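Local coordinates for probable tautomerase ywhB (Bacillus subtilis, PDB 2OPA), which belongs to the tautomerase family of small, oligomeric enzymes within the MIF clan and assembles here from six copies of one short chain, at residues 43-47 with 48-52. Numbering follows the deposited sequence.
Sequences EEMRK and DHYAV. With FHC (2-fluoro-3-(4-hydroxyphenyl)-2E-propeneoate), chain C.
Asp48 turns its carboxylate back onto the Arg46 guanidinium, a side-on, two-pronged salt bridge in which NE of Arg46 reaches OD1 of Asp48 at 3.1 Å and NH1 of Arg46 meets OD2 of Asp48 at 2.7 Å. Both oxygens offer syn lone pairs, and the two planes are 24° apart, nearly coplanar. His49 follows, and its ring lies flat against a face of that same guanidinium, centres 4.4 Å apart. One arginine thus has OD2 in plane at its edge, OD1 tilted somewhat out, and an imidazole over one face. Between Arg46 and His49 the chain turns: N of His49 donates to O of Arg46 (2.9 Å), while a water links N of Arg46 with ND1 of His49. NE2 of His49 is hydrogen-bonded to NZ of Lys16 of a second subunit. With CG anti to the backbone N (chi1 177°), the Tyr50 ring is carried back to Met45, whose SD sits over its face, 4.4 Å from the centroid. OH of Tyr50 hydrogen-bonds to Tyr2 of a third subunit and approaches C6 of FHC at 3.4 Å. Tyr50 to Val52 pair antiparallel with a strand of the second subunit, continuing the sheet across the interface. The Met45-Tyr50 Met-aromatic pair lines part of the FHC pocket in this tautomerase-family hexamer.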
ATOM      1  N   GLU A  43      -7.552  -6.929  -4.417  1.00 28.37           N
ATOM      2  CA  GLU A  43      -6.488  -7.676  -3.765  1.00 29.83           C
ATOM      3  C   GLU A  43      -7.135  -8.713  -2.860  1.00 30.32           C
ATOM      4  O   GLU A  43      -7.866  -8.372  -1.933  1.00 30.85           O
ATOM      5  CB  GLU A  43      -5.606  -6.739  -2.945  1.00 31.76           C
ATOM      6  CG  GLU A  43      -4.574  -6.004  -3.777  1.00 37.32           C
ATOM      7  CD  GLU A  43      -3.877  -4.892  -3.017  1.00 40.90           C
ATOM      8  OE1 GLU A  43      -3.860  -4.930  -1.766  1.00 40.43           O
ATOM      9  OE2 GLU A  43      -3.333  -3.983  -3.680  1.00 45.56           O
ATOM     10  N   GLU A  44      -6.875  -9.981  -3.141  1.00 29.52           N
ATOM     11  CA  GLU A  44      -7.443 -11.049  -2.347  1.00 30.37           C
ATOM     12  C   GLU A  44      -6.545 -11.481  -1.205  1.00 30.24           C
ATOM     13  O   GLU A  44      -5.333 -11.582  -1.357  1.00 33.32           O
ATOM     14  CB  GLU A  44      -7.760 -12.238  -3.237  1.00 30.94           C
ATOM     15  CG  GLU A  44      -9.081 -12.074  -3.950  1.00 32.33           C
ATOM     16  CD  GLU A  44      -9.444 -13.270  -4.775  1.00 33.40           C
ATOM     17  OE1 GLU A  44     -10.649 -13.516  -4.956  1.00 35.07           O
ATOM     18  OE2 GLU A  44      -8.524 -13.961  -5.253  1.00 39.53           O
ATOM     19  N   MET A  45      -7.153 -11.726  -0.053  1.00 30.45           N
ATOM     20  CA  MET A  45      -6.415 -12.149   1.124  1.00 29.65           C
ATOM     21  C   MET A  45      -6.694 -13.607   1.460  1.00 29.38           C
ATOM     22  O   MET A  45      -7.800 -14.105   1.258  1.00 30.76           O
ATOM     23  CB  MET A  45      -6.816 -11.312   2.335  1.00 31.94           C
ATOM     24  CG  MET A  45      -6.548  -9.836   2.237  1.00 35.47           C
ATOM     25  SD  MET A  45      -7.047  -9.054   3.791  1.00 44.24           S
ATOM     26  CE  MET A  45      -8.832  -9.042   3.639  1.00 37.16           C
ATOM     27  N   ARG A  46      -5.681 -14.277   1.989  1.00 28.40           N
ATOM     28  CA  ARG A  46      -5.803 -15.660   2.417  1.00 26.77           C
ATOM     29  C   ARG A  46      -6.116 -15.625   3.917  1.00 27.06           C
ATOM     30  O   ARG A  46      -5.590 -14.771   4.641  1.00 24.14           O
ATOM     31  CB  ARG A  46      -4.487 -16.385   2.170  1.00 27.26           C
ATOM     32  CG  ARG A  46      -4.204 -16.662   0.707  1.00 29.80           C
ATOM     33  CD  ARG A  46      -2.788 -17.160   0.495  1.00 28.64           C
ATOM     34  NE  ARG A  46      -2.407 -18.186   1.461  1.00 31.46           N
ATOM     35  CZ  ARG A  46      -1.348 -18.983   1.328  1.00 31.92           C
ATOM     36  NH1 ARG A  46      -1.067 -19.885   2.261  1.00 29.16           N
ATOM     37  NH2 ARG A  46      -0.580 -18.895   0.249  1.00 31.42           N
ATOM     38  N   LYS A  47      -6.968 -16.537   4.387  1.00 26.98           N
ATOM     39  CA  LYS A  47      -7.320 -16.581   5.811  1.00 26.72           C
ATOM     40  C   LYS A  47      -6.116 -16.775   6.730  1.00 27.46           C
ATOM     41  O   LYS A  47      -6.120 -16.309   7.868  1.00 27.23           O
ATOM     42  CB  LYS A  47      -8.341 -17.682   6.084  1.00 25.60           C
ATOM     43  CG  LYS A  47      -9.681 -17.421   5.438  1.00 29.12           C
ATOM     44  CD  LYS A  47     -10.636 -18.582   5.623  1.00 31.54           C
ATOM     45  CE  LYS A  47     -11.056 -18.737   7.070  1.00 37.26           C
ATOM     46  NZ  LYS A  47     -12.051 -19.832   7.236  1.00 40.98           N
ATOM     47  N   ASP A  48      -5.085 -17.463   6.251  1.00 27.48           N
ATOM     48  CA  ASP A  48      -3.899 -17.674   7.069  1.00 28.93           C
ATOM     49  C   ASP A  48      -2.929 -16.489   7.008  1.00 28.55           C
ATOM     50  O   ASP A  48      -1.839 -16.549   7.568  1.00 29.77           O
ATOM     51  CB  ASP A  48      -3.184 -18.970   6.659  1.00 29.94           C
ATOM     52  CG  ASP A  48      -2.827 -18.999   5.185  1.00 32.38           C
ATOM     53  OD1 ASP A  48      -3.224 -18.072   4.455  1.00 35.22           O
ATOM     54  OD2 ASP A  48      -2.158 -19.954   4.751  1.00 34.90           O
ATOM     55  N   HIS A  49      -3.331 -15.416   6.331  1.00 28.01           N
ATOM     56  CA  HIS A  49      -2.513 -14.207   6.209  1.00 28.51           C
ATOM     57  C   HIS A  49      -3.298 -12.997   6.710  1.00 29.21           C
ATOM     58  O   HIS A  49      -2.919 -11.843   6.482  1.00 28.42           O
ATOM     59  CB  HIS A  49      -2.105 -13.971   4.746  1.00 28.83           C
ATOM     60  CG  HIS A  49      -1.037 -14.896   4.255  1.00 28.73           C
ATOM     61  ND1 HIS A  49      -0.570 -14.872   2.959  1.00 32.45           N
ATOM     62  CD2 HIS A  49      -0.342 -15.872   4.886  1.00 30.04           C
ATOM     63  CE1 HIS A  49       0.365 -15.794   2.814  1.00 30.61           C
ATOM     64  NE2 HIS A  49       0.522 -16.413   3.967  1.00 28.78           N
ATOM     65  N   TYR A  50      -4.398 -13.268   7.396  1.00 30.03           N
ATOM     66  CA  TYR A  50      -5.242 -12.209   7.912  1.00 31.77           C
ATOM     67  C   TYR A  50      -5.642 -12.515   9.355  1.00 32.30           C
ATOM     68  O   TYR A  50      -6.154 -13.594   9.661  1.00 31.44           O
ATOM     69  CB  TYR A  50      -6.473 -12.069   7.014  1.00 31.83           C
ATOM     70  CG  TYR A  50      -7.478 -11.053   7.484  1.00 35.83           C
ATOM     71  CD1 TYR A  50      -7.098  -9.743   7.772  1.00 37.37           C
ATOM     72  CD2 TYR A  50      -8.823 -11.391   7.606  1.00 38.38           C
ATOM     73  CE1 TYR A  50      -8.035  -8.791   8.168  1.00 37.70           C
ATOM     74  CE2 TYR A  50      -9.765 -10.453   7.997  1.00 39.88           C
ATOM     75  CZ  TYR A  50      -9.365  -9.153   8.278  1.00 40.56           C
ATOM     76  OH  TYR A  50     -10.309  -8.228   8.669  1.00 43.78           O
ATOM     77  N   ALA A  51      -5.401 -11.560  10.243  1.00 31.52           N
ATOM     78  CA  ALA A  51      -5.722 -11.762  11.644  1.00 32.63           C
ATOM     79  C   ALA A  51      -6.398 -10.567  12.292  1.00 34.07           C
ATOM     80  O   ALA A  51      -6.231  -9.427  11.862  1.00 34.33           O
ATOM     81  CB  ALA A  51      -4.451 -12.109  12.414  1.00 30.57           C
ATOM     82  N   VAL A  52      -7.174 -10.849  13.329  1.00 35.81           N
ATOM     83  CA  VAL A  52      -7.854  -9.816  14.098  1.00 36.24           C
ATOM     84  C   VAL A  52      -7.674 -10.240  15.543  1.00 36.31           C
ATOM     85  O   VAL A  52      -7.802 -11.419  15.856  1.00 36.39           O
ATOM     86  CB  VAL A  52      -9.356  -9.746  13.794  1.00 35.98           C
ATOM     87  CG1 VAL A  52      -9.976  -8.595  14.576  1.00 36.42           C
ATOM     88  CG2 VAL A  52      -9.586  -9.557  12.307  1.00 36.41           C
TER
HETATM   89  C1  FHC C 500     -13.786  -9.938   7.231  1.00 87.28           C
HETATM   90  C7  FHC C 500     -13.057  -9.289   6.122  1.00 85.74           C
HETATM   91  C8  FHC C 500     -13.127  -9.231   4.760  1.00 84.05           C
HETATM   92  C9  FHC C 500     -14.065  -9.863   3.797  1.00 83.02           C
HETATM   93  O3  FHC C 500     -15.043 -10.640   4.274  1.00 84.37           O
HETATM   94  O2  FHC C 500     -13.967  -9.695   2.603  1.00 79.41           O
HETATM   95  F1  FHC C 500     -12.185  -8.468   4.151  1.00 84.94           F
HETATM   96  C6  FHC C 500     -13.327  -9.697   8.566  1.00 87.81           C
HETATM   97  C5  FHC C 500     -13.990 -10.295   9.649  1.00 87.88           C
HETATM   98  C4  FHC C 500     -15.104 -11.136   9.468  1.00 88.46           C
HETATM   99  O1  FHC C 500     -15.732 -11.705  10.545  1.00 88.93           O
HETATM  100  C3  FHC C 500     -15.577 -11.389   8.151  1.00 88.22           C
HETATM  101  C2  FHC C 500     -14.921 -10.796   7.061  1.00 87.33           C
HETATM  102  O   HOH W   1      -2.945 -13.231   1.460  1.00 45.71           O